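Local coordinates for protein DR2417 (Deinococcus radiodurans, PDB 4XWW) that is an RNase J of the metallo-beta-lactamase superfamily that degrades RNA as a 5'-3' exonuclease and possibly also cuts it internally, with two metal ions in its catalytic site, at residues G40-V45 / K76-I81; I34-Y39 / I67-E72. All blocks are in the same frame, centred on the assembly; numbering follows the deposited sequence.

How the interactions relate
Both contacts belong to the metallo-beta-lactamase fold, and their centres lie about 8 Å apart. Along the chain the segments alternate: 34-39, 40-45, 67-72, 76-81. Strands 34-39 and 42-46 form an antiparallel hairpin in one mixed sheet. From 42-46 the chain runs through helix 68-72 to strand 77-82, which lies parallel beside 42-46. Interaction 1 is the pairing of these two parallel strands within the sheet; interaction 2 is the packing of the connecting helix on the other hairpin strand. Val44 O and Phe37 N, 2.9 Å apart, probably bond across the hairpin. Strand 77-82 leads directly to the zinc ligands His84, His86, Asp88 and His89.

Interaction 1 of 2, residues G40-V45 / K76-I81; sequences GDEIVV and KIKGWI
Ile43 and Val45 bond through their backbones to segment 76-81, pairing strands 42-45 and 77-81 in parallel at an axis angle of 18°. Ile43 N donates to Lys76 O (2.9 Å). Ile43 O receives Lys78 N at 2.7 Å. Val45 N then bonds to Gly79 O (3.0 Å), and Ile81 N to Val45 O (2.9 Å). Ile43 thus faces Ile77 and Val45 faces Trp80. The second strand has one residue more between these pairs, a beta bulge at Lys78-Gly79. Gly79 has backbone angles that suit glycine, and its buried N has no partner in the model. Val45 lies alongside Trp80, its CB over one face of the indole. This CB makes a CH-pi contact, 3.7 Å from the centroid of the five-membered ring. CG1, anti to the backbone N (chi1 -169°), comes to the CE2-CZ2 bond, 3.4 Å from Trp80 CZ2. At the strand start, the Lys76 chain runs over Asp41 O. Trp80 NE1 bonds to Asp47 O, and its ring meets Phe97 edge-to-face. The Ile43 and Val45 side chains also pack on strand 34-39, while Val44 and Ile81 turn to Phe140 of strand 137-140.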
# COMPACT_ATOMS: atom_id res chain seq x y z
N GLY A 40 -25.97 34.34 -8.13
CA GLY A 40 -27.31 34.52 -8.66
C GLY A 40 -27.67 33.30 -9.49
O GLY A 40 -27.55 32.17 -9.01
N ASP A 41 -28.07 33.52 -10.74
CA ASP A 41 -28.44 32.40 -11.60
C ASP A 41 -27.36 32.08 -12.64
O ASP A 41 -27.65 31.57 -13.72
CB ASP A 41 -29.77 32.68 -12.29
CG ASP A 41 -30.96 32.54 -11.34
OD1 ASP A 41 -30.79 31.93 -10.26
OD2 ASP A 41 -32.05 33.04 -11.69
N GLU A 42 -26.12 32.38 -12.30
CA GLU A 42 -25.00 32.06 -13.18
C GLU A 42 -24.03 31.12 -12.50
O GLU A 42 -23.72 31.27 -11.32
CB GLU A 42 -24.28 33.33 -13.64
CG GLU A 42 -25.15 34.27 -14.48
CD GLU A 42 -24.39 35.51 -14.95
OE1 GLU A 42 -23.29 35.78 -14.43
OE2 GLU A 42 -24.91 36.22 -15.84
N ILE A 43 -23.55 30.14 -13.26
CA ILE A 43 -22.56 29.22 -12.76
C ILE A 43 -21.36 29.12 -13.69
O ILE A 43 -21.51 29.04 -14.90
CB ILE A 43 -23.17 27.81 -12.57
CG1 ILE A 43 -24.05 27.80 -11.31
CG2 ILE A 43 -22.07 26.75 -12.49
CD1 ILE A 43 -24.92 26.55 -11.16
N VAL A 44 -20.17 29.13 -13.10
CA VAL A 44 -18.95 28.76 -13.81
C VAL A 44 -18.40 27.51 -13.15
O VAL A 44 -18.38 27.42 -11.92
CB VAL A 44 -17.90 29.89 -13.76
CG1 VAL A 44 -16.66 29.50 -14.56
CG2 VAL A 44 -18.50 31.19 -14.29
N VAL A 45 -17.98 26.53 -13.94
CA VAL A 45 -17.41 25.29 -13.38
C VAL A 45 -15.92 25.23 -13.70
O VAL A 45 -15.48 25.67 -14.77
CB VAL A 45 -18.11 24.03 -13.94
CG1 VAL A 45 -17.68 22.76 -13.15
CG2 VAL A 45 -19.62 24.18 -13.89
N LYS A 76 -28.11 27.18 -15.94
CA LYS A 76 -27.40 28.32 -15.36
C LYS A 76 -25.91 28.30 -15.70
O LYS A 76 -25.21 29.30 -15.53
CB LYS A 76 -27.58 28.34 -13.84
CG LYS A 76 -29.02 28.54 -13.38
CD LYS A 76 -29.10 28.56 -11.86
CE LYS A 76 -30.56 28.65 -11.40
NZ LYS A 76 -31.29 27.39 -11.66
N ILE A 77 -25.42 27.16 -16.19
CA ILE A 77 -23.99 26.98 -16.44
C ILE A 77 -23.54 27.85 -17.61
O ILE A 77 -24.02 27.69 -18.74
CB ILE A 77 -23.64 25.51 -16.73
CG1 ILE A 77 -23.99 24.61 -15.54
CG2 ILE A 77 -22.13 25.37 -17.06
CD1 ILE A 77 -24.02 23.15 -15.89
N LYS A 78 -22.64 28.79 -17.33
CA LYS A 78 -22.21 29.75 -18.35
C LYS A 78 -20.97 29.26 -19.07
O LYS A 78 -20.69 29.69 -20.19
CB LYS A 78 -21.94 31.12 -17.72
CG LYS A 78 -23.19 31.79 -17.20
CD LYS A 78 -24.20 31.96 -18.33
CE LYS A 78 -25.59 32.15 -17.77
NZ LYS A 78 -26.63 32.22 -18.85
N GLY A 79 -20.24 28.36 -18.44
CA GLY A 79 -19.02 27.86 -19.05
C GLY A 79 -18.08 27.15 -18.11
O GLY A 79 -18.35 26.98 -16.92
N TRP A 80 -16.93 26.75 -18.66
CA TRP A 80 -15.97 25.92 -17.99
C TRP A 80 -14.58 26.52 -18.11
O TRP A 80 -14.22 27.09 -19.15
CB TRP A 80 -15.99 24.52 -18.60
CG TRP A 80 -16.18 23.38 -17.61
CD1 TRP A 80 -15.23 22.84 -16.78
CD2 TRP A 80 -17.38 22.64 -17.38
NE1 TRP A 80 -15.78 21.82 -16.04
CE2 TRP A 80 -17.09 21.67 -16.40
CE3 TRP A 80 -18.68 22.70 -17.91
CZ2 TRP A 80 -18.05 20.77 -15.93
CZ3 TRP A 80 -19.63 21.80 -17.44
CH2 TRP A 80 -19.30 20.84 -16.46
N ILE A 81 -13.80 26.36 -17.04
CA ILE A 81 -12.37 26.64 -17.01
C ILE A 81 -11.62 25.32 -16.82
O ILE A 81 -11.96 24.55 -15.91
CB ILE A 81 -12.01 27.58 -15.85
CG1 ILE A 81 -12.66 28.95 -16.04
CG2 ILE A 81 -10.50 27.72 -15.68
CD1 ILE A 81 -12.56 29.80 -14.81
O HOH W 1 -28.86 32.03 -16.25

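Interaction 2 of 2, residues I34-Y39 / I67-E72; sequences ITVFRY and IDYLLE
Tyr69 and Arg38 meet through the tyrosine hydroxyl, with the ring and guanidinium planes 54° apart. Tyr69 OH lies 3.2 Å from Arg38 CD and at the guanidinium edge, close to its plane. Water 2 sits in the plane of the tyrosine ring, at its edge. It accepts from Arg38 NH1 (2.9 Å) and also bonds to Tyr69 OH. Val36 CG1 approaches the ring obliquely, 3.9 Å from Tyr69 CE2, and the His73 ring meets it too. This is helix-on-sheet packing in the metallo-beta-lactamase fold: helix 68-72, in the crossover between two parallel strands, packs on one face of the sheet at strand 34-39. Their axes are 11.0 Å apart at an angle of 36°. Tyr69 reaches across because its ring swings out opposite the backbone N (chi1 -178°). The extended Arg38 chain runs out to meet it. Its NE bonds to Gly40 O, which helps fix the guanidinium. Leu70 works beside Tyr69 and splits its two branches between two strand residues. CD2 slides past Val36 CG2 at 3.7 Å. Ile22 of strand 19-23 touches the tyrosine as well. Near the start of the strand, Ile34 and Leu70 meet tip to tip, CD1 to CD1, at 4.0 Å.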
# COMPACT_ATOMS: atom_id res chain seq x y z
N ILE A 34 -13.31 19.16 -9.23
CA ILE A 34 -14.35 19.90 -9.91
C ILE A 34 -14.98 20.87 -8.92
O ILE A 34 -15.45 20.49 -7.84
CB ILE A 34 -15.43 18.98 -10.55
CG1 ILE A 34 -16.58 19.84 -11.09
CG2 ILE A 34 -15.92 17.91 -9.56
CD1 ILE A 34 -17.53 19.11 -12.04
N THR A 35 -14.95 22.15 -9.29
CA THR A 35 -15.41 23.21 -8.40
C THR A 35 -16.42 24.10 -9.13
O THR A 35 -16.18 24.56 -10.26
CB THR A 35 -14.24 24.06 -7.90
OG1 THR A 35 -13.25 23.20 -7.34
CG2 THR A 35 -14.70 25.06 -6.85
N VAL A 36 -17.53 24.33 -8.45
CA VAL A 36 -18.62 25.15 -8.97
C VAL A 36 -18.58 26.50 -8.27
O VAL A 36 -18.42 26.58 -7.06
CB VAL A 36 -19.98 24.45 -8.74
CG1 VAL A 36 -21.13 25.38 -9.05
CG2 VAL A 36 -20.06 23.18 -9.58
N PHE A 37 -18.69 27.56 -9.07
CA PHE A 37 -18.91 28.92 -8.57
C PHE A 37 -20.29 29.39 -8.98
O PHE A 37 -20.65 29.32 -10.16
CB PHE A 37 -17.85 29.88 -9.10
CG PHE A 37 -16.46 29.57 -8.60
CD1 PHE A 37 -16.03 30.08 -7.39
CD2 PHE A 37 -15.61 28.75 -9.33
CE1 PHE A 37 -14.75 29.78 -6.91
CE2 PHE A 37 -14.34 28.46 -8.86
CZ PHE A 37 -13.91 28.98 -7.65
N ARG A 38 -21.08 29.85 -8.02
CA ARG A 38 -22.41 30.32 -8.33
C ARG A 38 -22.66 31.71 -7.76
O ARG A 38 -22.44 31.96 -6.57
CB ARG A 38 -23.49 29.37 -7.81
CG ARG A 38 -24.91 29.85 -8.19
CD ARG A 38 -26.01 28.88 -7.77
NE ARG A 38 -27.31 29.49 -8.03
CZ ARG A 38 -28.48 29.00 -7.63
NH1 ARG A 38 -28.53 27.87 -6.94
NH2 ARG A 38 -29.60 29.65 -7.93
N TYR A 39 -23.08 32.60 -8.64
CA TYR A 39 -23.58 33.93 -8.26
C TYR A 39 -24.92 34.21 -8.93
O TYR A 39 -25.00 34.32 -10.16
CB TYR A 39 -22.56 35.02 -8.61
CG TYR A 39 -22.95 36.35 -8.02
CD1 TYR A 39 -23.84 37.19 -8.68
CD2 TYR A 39 -22.48 36.75 -6.78
CE1 TYR A 39 -24.23 38.38 -8.14
CE2 TYR A 39 -22.87 37.97 -6.22
CZ TYR A 39 -23.74 38.78 -6.92
OH TYR A 39 -24.15 39.99 -6.41
N ILE A 67 -22.75 14.48 -10.42
CA ILE A 67 -23.04 15.82 -10.93
C ILE A 67 -24.51 16.18 -10.80
O ILE A 67 -25.01 17.04 -11.54
CB ILE A 67 -22.61 15.99 -12.41
CG1 ILE A 67 -23.29 14.95 -13.30
CG2 ILE A 67 -21.08 15.94 -12.54
CD1 ILE A 67 -23.21 15.29 -14.79
N ASP A 68 -25.18 15.54 -9.84
CA ASP A 68 -26.58 15.87 -9.52
C ASP A 68 -26.81 17.37 -9.49
O ASP A 68 -27.81 17.87 -10.04
CB ASP A 68 -27.00 15.29 -8.17
CG ASP A 68 -26.79 13.80 -8.07
OD1 ASP A 68 -25.72 13.31 -8.51
OD2 ASP A 68 -27.68 13.10 -7.55
N TYR A 69 -25.90 18.10 -8.85
CA TYR A 69 -26.07 19.54 -8.72
C TYR A 69 -26.09 20.24 -10.08
O TYR A 69 -26.94 21.10 -10.32
CB TYR A 69 -24.96 20.14 -7.85
CG TYR A 69 -25.11 21.64 -7.64
CD1 TYR A 69 -25.91 22.14 -6.62
CD2 TYR A 69 -24.47 22.54 -8.48
CE1 TYR A 69 -26.06 23.51 -6.44
CE2 TYR A 69 -24.60 23.89 -8.30
CZ TYR A 69 -25.39 24.38 -7.28
OH TYR A 69 -25.52 25.74 -7.13
N LEU A 70 -25.16 19.88 -10.95
CA LEU A 70 -25.07 20.49 -12.28
C LEU A 70 -26.27 20.17 -13.15
O LEU A 70 -26.71 21.00 -13.94
CB LEU A 70 -23.77 20.06 -12.98
CG LEU A 70 -22.49 20.48 -12.26
CD1 LEU A 70 -21.24 20.06 -13.02
CD2 LEU A 70 -22.52 21.97 -12.07
N LEU A 71 -26.80 18.96 -13.00
CA LEU A 71 -28.00 18.57 -13.72
C LEU A 71 -29.19 19.41 -13.29
O LEU A 71 -29.99 19.83 -14.12
CB LEU A 71 -28.30 17.09 -13.51
CG LEU A 71 -27.23 16.16 -14.08
CD1 LEU A 71 -27.41 14.75 -13.55
CD2 LEU A 71 -27.30 16.16 -15.61
N GLU A 72 -29.30 19.66 -11.99
CA GLU A 72 -30.42 20.43 -11.49
C GLU A 72 -30.37 21.86 -12.02
O GLU A 72 -31.41 22.47 -12.27
CB GLU A 72 -30.42 20.45 -9.95
CG GLU A 72 -31.45 21.41 -9.38
CD GLU A 72 -31.54 21.35 -7.87
OE1 GLU A 72 -31.08 20.36 -7.28
OE2 GLU A 72 -32.09 22.31 -7.27
O HOH W 2 -26.66 26.68 -5.12